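Local atomic coordinates of glycogen synthase (Cyanobacterium sp. CLg1, PDB entry 6GNF), a protein that belongs to the glycogen and starch synthases, two-domain glycosyltransferases of the GT-B fold, and here holds adenosine-5'-diphosphate and a glycan between its domains. Residues 132-137 with 214-219; 207-212 with 255-260; 439-444 with 459-464; 447-452 with 513-518. All coordinates share one frame; numbering follows the deposited sequence.

The four contacts form two neighbouring pairs on opposite sides of the chain's centre. Contacts 1 and 2 lie in the starch synthase catalytic domain, their centres about 10 Å apart, and they join where Val-133 CG2 meets Phe-209 CD1 at 3.5 Å. The bound glycan lies nearby, a beta-D-glucopyranose about 8 Å from the side chain of Phe-209. Contacts 3 and 4, centres about 8 Å apart, have segments that alternate along the chain, and they touch where Met-444 CG meets Pro-450 CG at 3.7 Å. The helix of contact 3 touches adenosine-5'-diphosphate through Asn-439 and Tyr-442. Between contacts 2 and 3 the centres are about 34 Å apart.

Contact 1 of 4, residues 132-137 with 214-219; sequences NVERFA and FDALNL
Val-133, on helix 132-144, meets Ala-216 and Leu-217 of the loop that leads to helix 224-227. A single methyl of the valine does the work: CG1 lies 4.0 Å from Ala-216 CB and equally 4.0 Å from Leu-217 CD2, so it bridges two neighbouring residues of the loop. With chi1 at 165°, CG1 stands opposite the backbone N and is carried to the loop side of the helix. The valine and leucine side chains cross at about a right angle, and one turn further along, Ala-137 CB adds a looser touch on the same Leu-217 CD2 at 4.4 Å.

The loop is locally coiled where it touches, with Leu-217 N bonded back to Phe-214 O. Leu-217 also leans on Trp-257, which packs against Val-133 as well, so an indole completes the apolar cluster. Ala-216 has a second neighbour at the margin, where Glu-134 OE1 comes within 3.8 Å of its CB. The bend in the glutamate chain, chi2 81°, brings the carboxylate there, and its real polar partner is Lys-213, with which it forms a salt bridge.

Across the two segments the contact is therefore one of methyl groups, with just 170 Å² buried. Helix and loop are joined by apolar touches, while the charge of Glu-134 at the margin is met by Lys-213, the residue immediately preceding 214-219.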
# COMPACT_ATOMS: atom_id res chain seq x y z
N ASN A 132 -2.80 -7.44 18.30
CA ASN A 132 -3.36 -6.96 17.04
C ASN A 132 -4.74 -7.53 16.74
O ASN A 132 -5.56 -6.86 16.09
CB ASN A 132 -2.42 -7.21 15.86
CG ASN A 132 -1.42 -6.06 15.65
OD1 ASN A 132 -1.50 -4.99 16.27
ND2 ASN A 132 -0.49 -6.28 14.74
N VAL A 133 -4.98 -8.76 17.18
CA VAL A 133 -6.30 -9.37 17.07
C VAL A 133 -7.34 -8.47 17.73
O VAL A 133 -8.33 -8.10 17.11
CB VAL A 133 -6.33 -10.77 17.71
CG1 VAL A 133 -7.76 -11.27 17.93
CG2 VAL A 133 -5.55 -11.77 16.86
N GLU A 134 -7.11 -8.10 18.98
CA GLU A 134 -8.08 -7.31 19.72
C GLU A 134 -8.21 -5.89 19.15
O GLU A 134 -9.31 -5.38 18.99
CB GLU A 134 -7.72 -7.27 21.20
CG GLU A 134 -7.88 -8.59 21.93
CD GLU A 134 -6.71 -9.55 21.74
OE1 GLU A 134 -6.73 -10.67 22.31
OE2 GLU A 134 -5.75 -9.22 21.00
N ARG A 135 -7.07 -5.28 18.81
CA ARG A 135 -7.04 -3.91 18.29
C ARG A 135 -7.81 -3.75 16.99
O ARG A 135 -8.54 -2.77 16.83
CB ARG A 135 -5.59 -3.46 18.06
CG ARG A 135 -4.93 -2.84 19.28
CD ARG A 135 -3.41 -2.97 19.27
NE ARG A 135 -2.81 -2.67 17.98
CZ ARG A 135 -2.30 -1.50 17.60
NH1 ARG A 135 -2.31 -0.45 18.41
NH2 ARG A 135 -1.78 -1.39 16.38
N PHE A 136 -7.65 -4.68 16.07
CA PHE A 136 -8.26 -4.53 14.76
C PHE A 136 -9.68 -5.11 14.67
O PHE A 136 -10.50 -4.58 13.93
CB PHE A 136 -7.35 -5.08 13.66
CG PHE A 136 -6.03 -4.36 13.57
CD1 PHE A 136 -5.98 -2.97 13.63
CD2 PHE A 136 -4.84 -5.05 13.44
CE1 PHE A 136 -4.77 -2.30 13.56
CE2 PHE A 136 -3.62 -4.38 13.36
CZ PHE A 136 -3.59 -3.01 13.43
N ALA A 137 -9.97 -6.13 15.46
CA ALA A 137 -11.37 -6.52 15.65
C ALA A 137 -12.16 -5.34 16.23
O ALA A 137 -13.30 -5.09 15.84
CB ALA A 137 -11.48 -7.73 16.56
N PHE A 214 -9.63 -17.48 18.68
CA PHE A 214 -11.00 -17.37 18.17
C PHE A 214 -11.94 -16.68 19.15
O PHE A 214 -12.73 -15.83 18.76
CB PHE A 214 -11.58 -18.74 17.78
CG PHE A 214 -13.01 -18.67 17.34
CD1 PHE A 214 -13.34 -18.09 16.13
CD2 PHE A 214 -14.03 -19.13 18.15
CE1 PHE A 214 -14.66 -17.99 15.73
CE2 PHE A 214 -15.35 -19.03 17.76
CZ PHE A 214 -15.66 -18.46 16.55
N ASP A 215 -11.80 -16.98 20.44
CA ASP A 215 -12.72 -16.45 21.44
C ASP A 215 -12.63 -14.92 21.52
O ASP A 215 -13.58 -14.27 21.92
CB ASP A 215 -12.45 -17.06 22.82
CG ASP A 215 -12.82 -18.53 22.89
OD1 ASP A 215 -13.66 -18.97 22.09
OD2 ASP A 215 -12.28 -19.24 23.77
N ALA A 216 -11.46 -14.38 21.19
CA ALA A 216 -11.26 -12.94 21.22
C ALA A 216 -12.05 -12.18 20.16
O ALA A 216 -12.18 -10.96 20.26
CB ALA A 216 -9.78 -12.62 21.09
N LEU A 217 -12.56 -12.87 19.15
CA LEU A 217 -13.34 -12.22 18.09
C LEU A 217 -14.79 -11.92 18.48
O LEU A 217 -15.44 -11.11 17.84
CB LEU A 217 -13.32 -13.09 16.82
CG LEU A 217 -11.92 -13.41 16.29
CD1 LEU A 217 -12.01 -14.23 15.01
CD2 LEU A 217 -11.14 -12.13 16.04
N ASN A 218 -15.29 -12.57 19.52
CA ASN A 218 -16.71 -12.47 19.92
C ASN A 218 -17.67 -12.73 18.77
O ASN A 218 -18.59 -11.93 18.54
CB ASN A 218 -17.02 -11.12 20.54
CG ASN A 218 -16.25 -10.88 21.81
OD1 ASN A 218 -16.53 -11.46 22.86
ND2 ASN A 218 -15.27 -9.99 21.74
N LEU A 219 -17.43 -13.83 18.06
CA LEU A 219 -18.32 -14.27 17.01
C LEU A 219 -18.76 -15.69 17.31
O LEU A 219 -17.98 -16.50 17.82
CB LEU A 219 -17.59 -14.24 15.68
CG LEU A 219 -17.32 -12.87 15.08
CD1 LEU A 219 -16.34 -12.99 13.93
CD2 LEU A 219 -18.61 -12.21 14.61

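Contact 2 of 4, residues 207-212 with 255-260; sequences GRFPSS and LNWLKA. With SO4 (sulfate ion), chain I; SO4 (sulfate ion), chain J.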
# COMPACT_ATOMS: atom_id res chain seq x y z
N GLY A 207 -4.09 -11.86 7.93
CA GLY A 207 -4.64 -12.00 9.27
C GLY A 207 -4.70 -13.45 9.65
O GLY A 207 -5.76 -13.95 10.04
N ARG A 208 -3.57 -14.15 9.49
CA ARG A 208 -3.43 -15.50 9.98
C ARG A 208 -3.10 -15.43 11.46
O ARG A 208 -2.13 -14.78 11.84
CB ARG A 208 -2.33 -16.24 9.22
CG ARG A 208 -2.59 -16.35 7.74
CD ARG A 208 -1.55 -17.21 7.06
NE ARG A 208 -1.73 -17.24 5.61
CZ ARG A 208 -1.06 -18.05 4.78
NH1 ARG A 208 -0.16 -18.90 5.26
NH2 ARG A 208 -1.29 -18.00 3.48
N PHE A 209 -3.94 -16.06 12.28
CA PHE A 209 -3.74 -16.10 13.72
C PHE A 209 -4.03 -17.49 14.22
O PHE A 209 -4.77 -18.23 13.59
CB PHE A 209 -4.70 -15.13 14.40
CG PHE A 209 -4.47 -13.71 14.02
CD1 PHE A 209 -3.33 -13.04 14.45
CD2 PHE A 209 -5.38 -13.04 13.22
CE1 PHE A 209 -3.10 -11.73 14.09
CE2 PHE A 209 -5.15 -11.73 12.86
CZ PHE A 209 -4.02 -11.08 13.30
N PRO A 210 -3.44 -17.86 15.37
CA PRO A 210 -3.74 -19.17 15.94
C PRO A 210 -5.22 -19.33 16.25
O PRO A 210 -5.89 -18.35 16.58
CB PRO A 210 -2.94 -19.18 17.25
CG PRO A 210 -1.89 -18.14 17.07
CD PRO A 210 -2.50 -17.10 16.20
N SER A 211 -5.72 -20.55 16.16
CA SER A 211 -7.13 -20.81 16.37
C SER A 211 -7.54 -20.52 17.81
O SER A 211 -8.68 -20.16 18.07
CB SER A 211 -7.47 -22.24 15.96
OG SER A 211 -6.50 -23.13 16.45
N SER A 212 -6.58 -20.60 18.72
CA SER A 212 -6.78 -20.24 20.12
C SER A 212 -7.15 -18.77 20.32
O SER A 212 -7.57 -18.39 21.42
CB SER A 212 -5.52 -20.54 20.92
OG SER A 212 -4.46 -19.74 20.44
N LEU A 255 -6.63 -19.64 12.00
CA LEU A 255 -7.60 -18.70 11.46
C LEU A 255 -6.99 -17.85 10.36
O LEU A 255 -5.79 -17.63 10.33
CB LEU A 255 -8.11 -17.77 12.56
CG LEU A 255 -8.56 -18.43 13.86
CD1 LEU A 255 -9.03 -17.37 14.84
CD2 LEU A 255 -9.65 -19.46 13.63
N ASN A 256 -7.85 -17.35 9.47
CA ASN A 256 -7.45 -16.48 8.37
C ASN A 256 -8.56 -15.47 8.14
O ASN A 256 -9.58 -15.79 7.53
CB ASN A 256 -7.21 -17.32 7.11
CG ASN A 256 -6.61 -16.51 5.97
OD1 ASN A 256 -7.09 -15.43 5.63
ND2 ASN A 256 -5.57 -17.05 5.35
N TRP A 257 -8.34 -14.24 8.59
CA TRP A 257 -9.36 -13.19 8.55
C TRP A 257 -9.74 -12.82 7.13
O TRP A 257 -10.91 -12.63 6.82
CB TRP A 257 -8.86 -11.93 9.25
CG TRP A 257 -8.80 -11.97 10.74
CD1 TRP A 257 -8.86 -13.06 11.55
CD2 TRP A 257 -8.64 -10.83 11.59
NE1 TRP A 257 -8.76 -12.67 12.87
CE2 TRP A 257 -8.62 -11.31 12.92
CE3 TRP A 257 -8.52 -9.46 11.37
CZ2 TRP A 257 -8.48 -10.46 14.01
CZ3 TRP A 257 -8.37 -8.61 12.46
CH2 TRP A 257 -8.37 -9.12 13.76
N LEU A 258 -8.74 -12.70 6.26
CA LEU A 258 -8.98 -12.24 4.90
C LEU A 258 -9.84 -13.23 4.14
O LEU A 258 -10.67 -12.84 3.32
CB LEU A 258 -7.67 -12.04 4.14
CG LEU A 258 -7.79 -11.43 2.75
CD1 LEU A 258 -8.44 -10.06 2.82
CD2 LEU A 258 -6.42 -11.32 2.12
N LYS A 259 -9.60 -14.52 4.37
CA LYS A 259 -10.44 -15.58 3.82
C LYS A 259 -11.90 -15.37 4.21
O LYS A 259 -12.77 -15.36 3.36
CB LYS A 259 -9.96 -16.94 4.29
CG LYS A 259 -10.85 -18.11 3.88
CD LYS A 259 -10.15 -19.43 4.12
CE LYS A 259 -11.08 -20.62 3.94
NZ LYS A 259 -12.10 -20.71 5.02
N ALA A 260 -12.14 -15.19 5.51
CA ALA A 260 -13.49 -14.94 6.01
C ALA A 260 -14.10 -13.69 5.40
O ALA A 260 -15.29 -13.66 5.09
CB ALA A 260 -13.49 -14.83 7.53
S SO4 I . -3.24 -23.05 18.71
O1 SO4 I . -4.58 -22.82 18.12
O2 SO4 I . -3.31 -24.06 19.78
O3 SO4 I . -2.75 -21.78 19.30
O4 SO4 I . -2.34 -23.52 17.63
S SO4 J . -0.41 -11.06 9.45
O1 SO4 J . -1.52 -10.54 8.63
O2 SO4 J . -0.92 -12.10 10.37
O3 SO4 J . 0.20 -9.93 10.20
O4 SO4 J . 0.61 -11.68 8.57
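A small three-stranded antiparallel sheet brings Arg-208 and Phe-209 alongside Asn-256 and Leu-255, with 208-209 as an outermost strand and 251-256 in the middle. Phe-209 and Leu-255 make the hydrogen-bonded pair: Leu-255 N reaches Phe-209 O at 2.8 Å, and Phe-209 N returns a bond to Leu-255 O at 3.1 Å. Arg-208 and Asn-256 are the adjacent non-hydrogen-bonded pair. One further backbone bond follows, Trp-257 N to Gly-207 O at 3.0 Å, where helix 257-264 begins.

Asn-256 is the N-cap of that helix, its OD1 accepting Lys-259 N at 3.0 Å. The other end of its amide lies beside the extended Arg-208 side chain, amide and guanidinium planes 46° apart. Gln-206 OE1 accepts from both Asn-256 ND2 and Arg-208 NE and so ties these neighbours together, while Glu-288 and the carbonyl of Phe-233 hold the outer guanidinium nitrogens.

On the other face of the sheet the Phe-209 ring, swung opposite its own carbonyl carbon by chi1 -62°, meets the five-membered ring of Trp-257 obliquely, at 56°; Phe-209 CE2 sits over one face of the indole, 3.5 Å from Trp-257 CE2. Leu-255 CG packs against Ser-211 CA, at 3.7 Å, at the start of the 3-10 segment. Two sulfates, probably from the crystallisation liquor, decorate the segment: one accepts from Gly-207 N, and the other takes Ser-212 N and both serine hydroxyls, with Ser-211 OG at 2.6 Å from its O1.

Contact 3 of 4, residues 439-444 with 459-464; sequences NQLYAM and VDTVPP. With ADP (adenosine-5'-diphosphate), chain F.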
# COMPACT_ATOMS: atom_id res chain seq x y z
N ASN A 439 5.28 4.37 -6.98
CA ASN A 439 6.47 5.04 -7.49
C ASN A 439 6.45 5.30 -8.97
O ASN A 439 6.81 6.39 -9.40
CB ASN A 439 7.72 4.22 -7.20
CG ASN A 439 8.22 4.41 -5.79
OD1 ASN A 439 7.53 4.95 -4.92
ND2 ASN A 439 9.43 3.94 -5.56
N GLN A 440 6.04 4.30 -9.74
CA GLN A 440 6.10 4.39 -11.20
C GLN A 440 5.12 5.44 -11.74
O GLN A 440 5.40 6.07 -12.75
CB GLN A 440 5.88 3.02 -11.86
CG GLN A 440 4.43 2.53 -11.92
CD GLN A 440 3.96 1.84 -10.66
OE1 GLN A 440 4.58 1.94 -9.58
NE2 GLN A 440 2.88 1.09 -10.78
N LEU A 441 4.02 5.65 -11.02
CA LEU A 441 3.04 6.66 -11.41
C LEU A 441 3.61 8.05 -11.18
O LEU A 441 3.58 8.90 -12.08
CB LEU A 441 1.74 6.49 -10.62
CG LEU A 441 1.07 5.12 -10.63
CD1 LEU A 441 -0.25 5.18 -9.89
CD2 LEU A 441 0.86 4.61 -12.05
N TYR A 442 4.17 8.27 -10.00
CA TYR A 442 4.85 9.52 -9.70
C TYR A 442 5.94 9.77 -10.73
O TYR A 442 6.03 10.86 -11.30
CB TYR A 442 5.48 9.48 -8.31
CG TYR A 442 4.51 9.47 -7.15
CD1 TYR A 442 3.24 10.03 -7.25
CD2 TYR A 442 4.88 8.92 -5.93
CE1 TYR A 442 2.37 10.03 -6.18
CE2 TYR A 442 4.02 8.92 -4.85
CZ TYR A 442 2.76 9.47 -4.98
OH TYR A 442 1.90 9.46 -3.91
N ALA A 443 6.77 8.77 -10.96
CA ALA A 443 7.90 8.90 -11.87
C ALA A 443 7.46 9.39 -13.24
O ALA A 443 8.06 10.30 -13.81
CB ALA A 443 8.63 7.57 -11.99
N MET A 444 6.41 8.78 -13.79
CA MET A 444 5.93 9.15 -15.11
C MET A 444 5.46 10.60 -15.17
O MET A 444 5.69 11.27 -16.17
CB MET A 444 4.84 8.19 -15.58
CG MET A 444 5.40 6.82 -15.96
SD MET A 444 4.21 5.67 -16.69
CE MET A 444 3.24 5.22 -15.26
N VAL A 459 2.85 -4.39 -14.78
CA VAL A 459 2.52 -4.77 -16.16
C VAL A 459 1.42 -3.85 -16.70
O VAL A 459 1.49 -3.40 -17.83
CB VAL A 459 2.06 -6.24 -16.26
CG1 VAL A 459 1.65 -6.56 -17.70
CG2 VAL A 459 3.17 -7.19 -15.82
N ASP A 460 0.41 -3.58 -15.89
CA ASP A 460 -0.70 -2.72 -16.30
C ASP A 460 -0.29 -1.26 -16.51
O ASP A 460 -0.80 -0.61 -17.40
CB ASP A 460 -1.83 -2.76 -15.26
CG ASP A 460 -2.63 -4.04 -15.30
OD1 ASP A 460 -2.99 -4.49 -16.40
OD2 ASP A 460 -2.90 -4.60 -14.23
N THR A 461 0.59 -0.76 -15.64
CA THR A 461 0.91 0.67 -15.60
C THR A 461 2.10 1.09 -16.46
O THR A 461 2.26 2.27 -16.75
CB THR A 461 1.17 1.12 -14.15
OG1 THR A 461 2.16 0.27 -13.55
CG2 THR A 461 -0.11 1.06 -13.35
N VAL A 462 2.93 0.13 -16.85
CA VAL A 462 4.12 0.41 -17.66
C VAL A 462 4.11 -0.44 -18.94
O VAL A 462 4.88 -1.40 -19.06
CB VAL A 462 5.42 0.16 -16.86
CG1 VAL A 462 6.64 0.66 -17.63
CG2 VAL A 462 5.35 0.83 -15.51
N PRO A 463 3.23 -0.10 -19.89
CA PRO A 463 3.33 -0.69 -21.22
C PRO A 463 4.56 -0.16 -21.97
O PRO A 463 5.22 0.76 -21.49
CB PRO A 463 2.03 -0.24 -21.90
CG PRO A 463 1.67 1.02 -21.20
CD PRO A 463 2.05 0.77 -19.77
N PRO A 464 4.86 -0.73 -23.15
CA PRO A 464 6.11 -0.39 -23.86
C PRO A 464 6.33 1.08 -24.26
O PRO A 464 7.48 1.48 -24.48
CB PRO A 464 6.05 -1.28 -25.12
CG PRO A 464 5.14 -2.40 -24.76
CD PRO A 464 4.12 -1.80 -23.84
PB ADP F . 4.18 -0.13 -0.85
O1B ADP F . 4.14 -1.57 -1.29
O2B ADP F . 2.82 0.47 -0.63
O3B ADP F . 5.19 0.14 0.24
PA ADP F . 3.99 1.69 -3.08
O1A ADP F . 2.56 1.25 -3.36
O2A ADP F . 4.93 2.05 -4.21
O3A ADP F . 4.77 0.60 -2.16
O5' ADP F . 3.95 2.95 -2.07
C5' ADP F . 5.07 3.30 -1.25
C4' ADP F . 5.08 4.81 -1.09
O4' ADP F . 5.97 5.24 -0.05
C3' ADP F . 5.56 5.47 -2.36
O3' ADP F . 4.71 6.60 -2.61
C2' ADP F . 6.99 5.87 -2.08
O2' ADP F . 7.27 7.09 -2.76
C1' ADP F . 7.04 6.03 -0.57
N9 ADP F . 8.29 5.59 0.10
C8 ADP F . 8.69 4.32 0.31
N7 ADP F . 9.87 4.28 0.99
C5 ADP F . 10.23 5.55 1.24
C6 ADP F . 11.35 6.23 1.92
N6 ADP F . 12.36 5.54 2.48
N1 ADP F . 11.35 7.58 1.95
C2 ADP F . 10.36 8.31 1.40
N3 ADP F . 9.31 7.75 0.77
C4 ADP F . 9.19 6.40 0.66
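Thr-461 OG1 is held by two groups in the second Rossmann-like domain of this GT-B fold: Gln-440 NE2 donates to it at 3.0 Å across the contact, and Gly-457 O, one helical turn back, is its other partner. The amide nitrogen is itself doubly used, since Gln-440 NE2 also bonds to Cys-436 O. The N-H to Thr-461 is fairly straight, 153°, although the hydroxyl oxygen lies 18° out of the amide plane. To get there the glutamine takes chi1 78°, with CG between its backbone N and carbonyl carbon, and bends again at chi2. These bonds fix the rotation of the buried amide and pin the last turn of helix 457-461 against helix 439-445.

Apolar groups fill in around them. Leu-441 CD2 meets Thr-461 CG2 at 3.9 Å, the two side chains crossing at about a right angle, while the aliphatic part of Gln-440 sends CG to Val-462 CG2 at 4.1 Å. Where the chain leaves the helix, Met-444 curls at chi3 and brings CE to 3.4 Å from Thr-461 O. Pro-450 of strand 449-452 packs against Gln-440, Met-444 and Val-462, so the strand that links the two helices also floors the contact.

The helix 439-445 meanwhile faces the nucleotide with other residues. Tyr-442, stacked on Trp-310, presents its ring edge, CE2 lying 3.3 Å from O3' of adenosine-5'-diphosphate. Asn-439 OD1 accepts a weak hydrogen bond from O2' of the same ribose, at 3.1 Å.

Contact 4 of 4, residues 447-452 with 513-518; sequences GTIPVV and KMRLDC
Ile-449 is the bump here, and the hollow is on helix 509-520, walled by Met-514, Arg-515 and Cys-518. The isoleucine stands on strand 449-452 of the six-stranded parallel sheet in the second Rossmann-like domain; the axes of 449-452 and 513-518 run at 95° and come within 9.5 Å. Both branches of Ile-449 press on Met-514. CG2, placed opposite the backbone N, rests 3.8 Å from Met-514 SD, and CD1 lies against CG and SD of the same methionine while also touching Arg-515 CG at 4.0 Å. The isoleucine and methionine cross at about a right angle.

Just before the strand, Gly-447 closes helix 439-445 in a Schellman motif, which gives it its positive phi. Its CA is 4.4 Å from Arg-515 CA. The methylene part of the arginine drapes over the glycine carbonyl, CG at 3.3 Å from Gly-447 O, before its charged end runs on to helix 327-341 and a weak bond with Asn-328. Cys-518 fills the remaining notch between glycine and proline: its CB lies near Gly-447 CA, and its SG is 4.3 Å from Pro-450 CD.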
# COMPACT_ATOMS: atom_id res chain seq x y z
N GLY A 447 8.35 12.68 -15.89
CA GLY A 447 9.10 12.34 -17.10
C GLY A 447 10.23 11.37 -16.83
O GLY A 447 11.16 11.24 -17.62
N THR A 448 10.14 10.68 -15.71
CA THR A 448 11.14 9.71 -15.30
C THR A 448 10.62 8.33 -15.69
O THR A 448 9.51 7.95 -15.34
CB THR A 448 11.41 9.80 -13.78
OG1 THR A 448 11.96 11.10 -13.48
CG2 THR A 448 12.38 8.73 -13.31
N ILE A 449 11.45 7.57 -16.41
CA ILE A 449 11.01 6.36 -17.09
C ILE A 449 11.11 5.13 -16.20
O ILE A 449 12.20 4.79 -15.72
CB ILE A 449 11.85 6.14 -18.36
CG1 ILE A 449 11.55 7.24 -19.38
CG2 ILE A 449 11.56 4.77 -18.96
CD1 ILE A 449 12.56 7.35 -20.50
N PRO A 450 9.97 4.42 -15.99
CA PRO A 450 10.02 3.21 -15.17
C PRO A 450 10.75 2.04 -15.83
O PRO A 450 10.57 1.77 -17.02
CB PRO A 450 8.54 2.86 -14.96
CG PRO A 450 7.78 4.10 -15.28
CD PRO A 450 8.59 4.79 -16.33
N VAL A 451 11.57 1.35 -15.03
CA VAL A 451 12.16 0.08 -15.41
C VAL A 451 11.77 -0.88 -14.29
O VAL A 451 12.31 -0.81 -13.19
CB VAL A 451 13.70 0.18 -15.55
CG1 VAL A 451 14.30 -1.14 -16.00
CG2 VAL A 451 14.07 1.29 -16.51
N VAL A 452 10.84 -1.78 -14.59
CA VAL A 452 10.09 -2.49 -13.56
C VAL A 452 10.04 -3.99 -13.79
O VAL A 452 10.22 -4.48 -14.90
CB VAL A 452 8.64 -1.94 -13.48
CG1 VAL A 452 8.67 -0.45 -13.19
CG2 VAL A 452 7.87 -2.21 -14.76
N LYS A 513 11.20 11.23 -26.47
CA LYS A 513 9.79 11.02 -26.74
C LYS A 513 9.11 10.25 -25.61
O LYS A 513 7.99 10.58 -25.23
CB LYS A 513 9.60 10.26 -28.06
CG LYS A 513 8.16 10.19 -28.53
CD LYS A 513 8.01 9.25 -29.72
CE LYS A 513 6.64 9.38 -30.37
NZ LYS A 513 5.53 9.10 -29.43
N MET A 514 9.80 9.24 -25.08
CA MET A 514 9.26 8.41 -24.00
C MET A 514 8.97 9.24 -22.75
O MET A 514 7.98 9.00 -22.05
CB MET A 514 10.20 7.24 -23.67
CG MET A 514 9.59 6.19 -22.76
SD MET A 514 10.56 4.67 -22.58
CE MET A 514 10.11 3.78 -24.07
N ARG A 515 9.83 10.21 -22.46
CA ARG A 515 9.61 11.11 -21.32
C ARG A 515 8.37 11.96 -21.50
O ARG A 515 7.62 12.16 -20.56
CB ARG A 515 10.81 12.02 -21.11
CG ARG A 515 12.09 11.28 -20.76
CD ARG A 515 13.16 12.24 -20.26
NE ARG A 515 13.36 13.37 -21.17
CZ ARG A 515 14.23 14.34 -20.95
NH1 ARG A 515 14.35 15.34 -21.83
NH2 ARG A 515 15.00 14.33 -19.87
N LEU A 516 8.20 12.52 -22.70
CA LEU A 516 7.03 13.34 -23.00
C LEU A 516 5.77 12.50 -22.94
O LEU A 516 4.76 12.96 -22.40
CB LEU A 516 7.17 14.01 -24.38
CG LEU A 516 7.79 15.41 -24.42
CD1 LEU A 516 8.88 15.62 -23.37
CD2 LEU A 516 8.34 15.71 -25.81
N ASP A 517 5.84 11.27 -23.44
CA ASP A 517 4.70 10.34 -23.39
C ASP A 517 4.34 9.99 -21.95
O ASP A 517 3.16 9.91 -21.60
CB ASP A 517 4.99 9.05 -24.18
CG ASP A 517 5.02 9.27 -25.68
OD1 ASP A 517 4.97 10.44 -26.10
OD2 ASP A 517 5.12 8.28 -26.45
N CYS A 518 5.37 9.81 -21.12
CA CYS A 518 5.17 9.58 -19.70
C CYS A 518 4.48 10.77 -19.05
O CYS A 518 3.54 10.58 -18.29
CB CYS A 518 6.51 9.31 -18.99
SG CYS A 518 7.13 7.63 -19.18